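Local structure of putative dihydrodipicolinate synthase (Thermus thermophilus, 2PCQ) at residues Glu51-Arg54 against Gly55-Leu59; Tyr124-Pro127 against Gln128-Lys131. The protein belongs to the dihydrodipicolinate synthetase family and folds as a TIM barrel, its parallel strands ringed by helices. All coordinates share one frame; numbering follows the deposited sequence.

Contact 1: Glu51-Arg54 against Gly55-Leu59; sequences ERAR and GLRAL
Gly55 N donates to Glu51 O over 2.7 Å, a nearly straight bond (N-H...O 164°) that spans one helical turn, while the Glu51 carboxylate turns outward to a salt bridge with Arg256. At Leu56 the same pattern lengthens: its N meets Arg52 O in a weak bond of 3.3 Å, and its side chain goes on to Ala87 of helix 74-87. Arg57 adds side-chain contact to the backbone bond. Arg57 N bonds to Ala53 O at 3.1 Å, and Arg57 CG lies 3.2 Å from that oxygen. With CG beside the backbone N (chi1 -71°) and a bend at chi3, the chain folds back along the helix surface, bringing one guanidinium face over Ala53 O and Arg54 CA, both toward its rim; Arg57 NH1 comes 3.4 Å from Ala53 CB. Arg54 runs obliquely to it, the two guanidinium planes 67° apart. Ala58 N closes the series with a weak bond to Arg54 O at 3.2 Å. The like-charged groups stay separate, Arg54 NE lying 5.9 Å from Arg57 NH2. Since Arg54 is paired with Glu50 and Glu18, its charge is probably largely offset, which would ease the approach of Arg57, whose guanidinium meets mainly carbon and a carbonyl oxygen here.

Contact 2: Tyr124-Pro127 against Gln128-Lys131; sequences YHVP and QNTK
Val126 O is gripped by two backbone donors from opposite faces of its carbonyl plane: Thr130 N at 3.1 Å on a nearly straight N-H...O path (171°), and Asn129 N, also at 3.1 Å but well above the plane. The side chain of Thr130 folds back toward Val126, with OG1 set between its own N and carbonyl carbon (chi1 62°). There Thr130 OG1 meets a water at 2.8 Å, which donates to Tyr124 O and accepts from Val126 N, so a single water ties the strand end to the first helical turn. The other branch of Thr130, CG2, packs against Val126 CG1 at 3.8 Å, the two side chains crossing at about a right angle; that same CG1 lies over one face of the Tyr124 ring, toward its rim. Pro127 puts its CD over the centre of the His125 ring, 3.5 Å above the plane. Gln128 runs alongside the proline, its chain bent at chi2 to carry OE1 to Pro127 CD, while NE2 bonds to Ser154 O. Lys131, with positive phi, ends the turn: its N bonds to Pro127 O at 2.7 Å, and NZ curls back to Asn129 O as well as reaching Arg98 O of the second subunit. Val126 as N-cap and proline as first helical residue mark a short helix begun one residue beyond a TIM-barrel strand.

Contact 1 precedes contact 2 along the chain, and the two do not touch: their centres are 24 Å apart and their nearest atoms about 13 Å. Both belong to one eight-stranded parallel barrel, contact 1 within an outer helix, contact 2 where a barrel strand ends. Residues 51-59 lie on and just after helix 49-57, which connects strand 36-37 to strand 66-69 in a beta-alpha-beta unit. Residues 124-131 lead from the end of strand 121-125, the fifth in barrel order, into a short helix. The centre of contact 1 is about 18 Å, and that of contact 2 about 11 Å, from the centre of the chain. Contact 1 meets no other subunit, whereas contact 2 packs on Tyr99 of the second subunit, so only the latter joins barrel and assembly.

Contact 1: Glu51-Arg54 against Gly55-Leu59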
loop_
_atom_site.group_PDB
_atom_site.type_symbol
_atom_site.label_atom_id
_atom_site.label_comp_id
_atom_site.label_asym_id
_atom_site.label_seq_id
_atom_site.Cartn_x
_atom_site.Cartn_y
_atom_site.Cartn_z
ATOM N N GLU A 51 -20.646 3.379 28.310
ATOM C CA GLU A 51 -21.689 2.972 27.372
ATOM C C GLU A 51 -21.490 1.506 26.988
ATOM O O GLU A 51 -22.455 0.755 26.845
ATOM C CB GLU A 51 -21.655 3.866 26.127
ATOM C CG GLU A 51 -21.804 5.352 26.451
ATOM C CD GLU A 51 -21.605 6.254 25.247
ATOM O OE1 GLU A 51 -20.645 6.019 24.482
ATOM O OE2 GLU A 51 -22.397 7.207 25.073
ATOM N N ARG A 52 -20.230 1.104 26.840
ATOM C CA ARG A 52 -19.880 -0.270 26.488
ATOM C C ARG A 52 -20.460 -1.245 27.515
ATOM O O ARG A 52 -21.074 -2.248 27.155
ATOM C CB ARG A 52 -18.355 -0.421 26.445
ATOM C CG ARG A 52 -17.843 -1.800 26.045
ATOM C CD ARG A 52 -16.350 -1.912 26.329
ATOM N NE ARG A 52 -16.086 -1.832 27.764
ATOM C CZ ARG A 52 -15.000 -1.291 28.309
ATOM N NH1 ARG A 52 -14.050 -0.766 27.546
ATOM N NH2 ARG A 52 -14.864 -1.275 29.627
ATOM N N ALA A 53 -20.255 -0.947 28.794
ATOM C CA ALA A 53 -20.752 -1.796 29.872
ATOM C C ALA A 53 -22.277 -1.747 29.936
ATOM O O ALA A 53 -22.934 -2.766 30.143
ATOM C CB ALA A 53 -20.162 -1.342 31.208
ATOM N N ARG A 54 -22.832 -0.555 29.752
ATOM C CA ARG A 54 -24.276 -0.366 29.795
ATOM C C ARG A 54 -24.958 -1.142 28.667
ATOM O O ARG A 54 -25.961 -1.824 28.882
ATOM C CB ARG A 54 -24.594 1.126 29.672
ATOM C CG ARG A 54 -25.923 1.543 30.267
ATOM C CD ARG A 54 -26.007 3.063 30.344
ATOM N NE ARG A 54 -26.217 3.670 29.033
ATOM C CZ ARG A 54 -25.676 4.821 28.650
ATOM N NH1 ARG A 54 -24.886 5.492 29.473
ATOM N NH2 ARG A 54 -25.935 5.308 27.445
ATOM N N GLY A 55 -24.404 -1.037 27.465
ATOM C CA GLY A 55 -24.974 -1.731 26.327
ATOM C C GLY A 55 -25.053 -3.235 26.509
ATOM O O GLY A 55 -26.070 -3.851 26.194
ATOM N N LEU A 56 -23.982 -3.831 27.024
ATOM C CA LEU A 56 -23.945 -5.275 27.227
ATOM C C LEU A 56 -24.896 -5.729 28.334
ATOM O O LEU A 56 -25.489 -6.801 28.239
ATOM C CB LEU A 56 -22.512 -5.725 27.535
ATOM C CG LEU A 56 -22.257 -7.231 27.683
ATOM C CD1 LEU A 56 -22.742 -7.972 26.443
ATOM C CD2 LEU A 56 -20.771 -7.476 27.899
ATOM N N ARG A 57 -25.043 -4.914 29.376
ATOM C CA ARG A 57 -25.945 -5.243 30.481
ATOM C C ARG A 57 -27.404 -5.239 30.023
ATOM O O ARG A 57 -28.261 -5.858 30.651
ATOM C CB ARG A 57 -25.800 -4.238 31.631
ATOM C CG ARG A 57 -24.510 -4.329 32.433
ATOM C CD ARG A 57 -24.673 -3.607 33.774
ATOM N NE ARG A 57 -24.942 -2.177 33.615
ATOM C CZ ARG A 57 -24.000 -1.248 33.466
ATOM N NH1 ARG A 57 -22.720 -1.593 33.457
ATOM N NH2 ARG A 57 -24.337 0.026 33.316
ATOM N N ALA A 58 -27.684 -4.528 28.937
ATOM C CA ALA A 58 -29.041 -4.444 28.411
ATOM C C ALA A 58 -29.440 -5.707 27.652
ATOM O O ALA A 58 -30.623 -5.949 27.421
ATOM C CB ALA A 58 -29.170 -3.235 27.497
ATOM N N LEU A 59 -28.453 -6.510 27.269
ATOM C CA LEU A 59 -28.727 -7.729 26.517
ATOM C C LEU A 59 -28.910 -8.955 27.395
ATOM O O LEU A 59 -28.398 -9.021 28.506
ATOM C CB LEU A 59 -27.600 -8.002 25.515
ATOM C CG LEU A 59 -27.291 -6.890 24.510
ATOM C CD1 LEU A 59 -26.172 -7.356 23.592
ATOM C CD2 LEU A 59 -28.542 -6.539 23.705
#

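Contact 2: Tyr124-Pro127 against Gln128-Lys131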
loop_
_atom_site.group_PDB
_atom_site.type_symbol
_atom_site.label_atom_id
_atom_site.label_comp_id
_atom_site.label_asym_id
_atom_site.label_seq_id
_atom_site.Cartn_x
_atom_site.Cartn_y
_atom_site.Cartn_z
ATOM N N TYR A 124 -8.889 -11.781 16.408
ATOM C CA TYR A 124 -9.749 -11.034 15.500
ATOM C C TYR A 124 -8.923 -10.281 14.469
ATOM O O TYR A 124 -8.312 -9.259 14.775
ATOM C CB TYR A 124 -10.611 -10.048 16.298
ATOM C CG TYR A 124 -11.897 -9.614 15.616
ATOM C CD1 TYR A 124 -12.902 -8.981 16.343
ATOM C CD2 TYR A 124 -12.127 -9.870 14.261
ATOM C CE1 TYR A 124 -14.110 -8.622 15.750
ATOM C CE2 TYR A 124 -13.334 -9.513 13.655
ATOM C CZ TYR A 124 -14.322 -8.892 14.410
ATOM O OH TYR A 124 -15.539 -8.571 13.845
ATOM N N HIS A 125 -8.905 -10.797 13.246
ATOM C CA HIS A 125 -8.157 -10.171 12.161
ATOM C C HIS A 125 -9.129 -9.506 11.187
ATOM O O HIS A 125 -9.749 -10.173 10.359
ATOM C CB HIS A 125 -7.321 -11.221 11.426
ATOM C CG HIS A 125 -6.468 -10.659 10.330
ATOM N ND1 HIS A 125 -5.580 -9.622 10.531
ATOM C CD2 HIS A 125 -6.352 -11.001 9.025
ATOM C CE1 HIS A 125 -4.956 -9.351 9.399
ATOM N NE2 HIS A 125 -5.405 -10.174 8.469
ATOM N N VAL A 126 -9.262 -8.189 11.296
ATOM C CA VAL A 126 -10.155 -7.432 10.425
ATOM C C VAL A 126 -9.418 -6.147 10.021
ATOM O O VAL A 126 -9.821 -5.039 10.370
ATOM C CB VAL A 126 -11.521 -7.152 11.160
ATOM C CG1 VAL A 126 -11.278 -6.458 12.498
ATOM C CG2 VAL A 126 -12.456 -6.337 10.272
ATOM N N PRO A 127 -8.320 -6.297 9.250
ATOM C CA PRO A 127 -7.462 -5.209 8.762
ATOM C C PRO A 127 -8.141 -4.063 8.021
ATOM O O PRO A 127 -7.649 -2.938 8.038
ATOM C CB PRO A 127 -6.431 -5.939 7.896
ATOM C CG PRO A 127 -7.201 -7.112 7.376
ATOM C CD PRO A 127 -7.943 -7.573 8.614
ATOM N N GLN A 128 -9.264 -4.340 7.371
ATOM C CA GLN A 128 -9.971 -3.292 6.648
ATOM C C GLN A 128 -10.318 -2.150 7.599
ATOM O O GLN A 128 -10.332 -0.985 7.204
ATOM C CB GLN A 128 -11.246 -3.850 6.004
ATOM C CG GLN A 128 -10.984 -4.977 5.009
ATOM C CD GLN A 128 -11.181 -6.365 5.610
ATOM O OE1 GLN A 128 -10.749 -6.645 6.735
ATOM N NE2 GLN A 128 -11.832 -7.244 4.851
ATOM N N ASN A 129 -10.588 -2.488 8.856
ATOM C CA ASN A 129 -10.932 -1.484 9.859
ATOM C C ASN A 129 -9.778 -1.160 10.816
ATOM O O ASN A 129 -9.483 0.010 11.060
ATOM C CB ASN A 129 -12.144 -1.948 10.673
ATOM C CG ASN A 129 -13.430 -1.967 9.859
ATOM O OD1 ASN A 129 -13.971 -0.922 9.495
ATOM N ND2 ASN A 129 -13.923 -3.158 9.573
ATOM N N THR A 130 -9.136 -2.188 11.370
ATOM C CA THR A 130 -8.034 -1.971 12.305
ATOM C C THR A 130 -6.793 -1.455 11.592
ATOM O O THR A 130 -5.943 -0.807 12.195
ATOM C CB THR A 130 -7.658 -3.259 13.057
ATOM O OG1 THR A 130 -7.203 -4.242 12.120
ATOM C CG2 THR A 130 -8.858 -3.794 13.836
ATOM N N LYS A 131 -6.684 -1.769 10.309
ATOM C CA LYS A 131 -5.566 -1.314 9.502
ATOM C C LYS A 131 -4.188 -1.763 9.991
ATOM O O LYS A 131 -3.185 -1.089 9.755
ATOM C CB LYS A 131 -5.631 0.213 9.384
ATOM C CG LYS A 131 -6.965 0.692 8.813
ATOM C CD LYS A 131 -7.126 2.202 8.902
ATOM C CE LYS A 131 -8.503 2.650 8.408
ATOM N NZ LYS A 131 -9.622 2.193 9.291
HETATM O O HOH W 1 -7.439 -6.810 13.225
#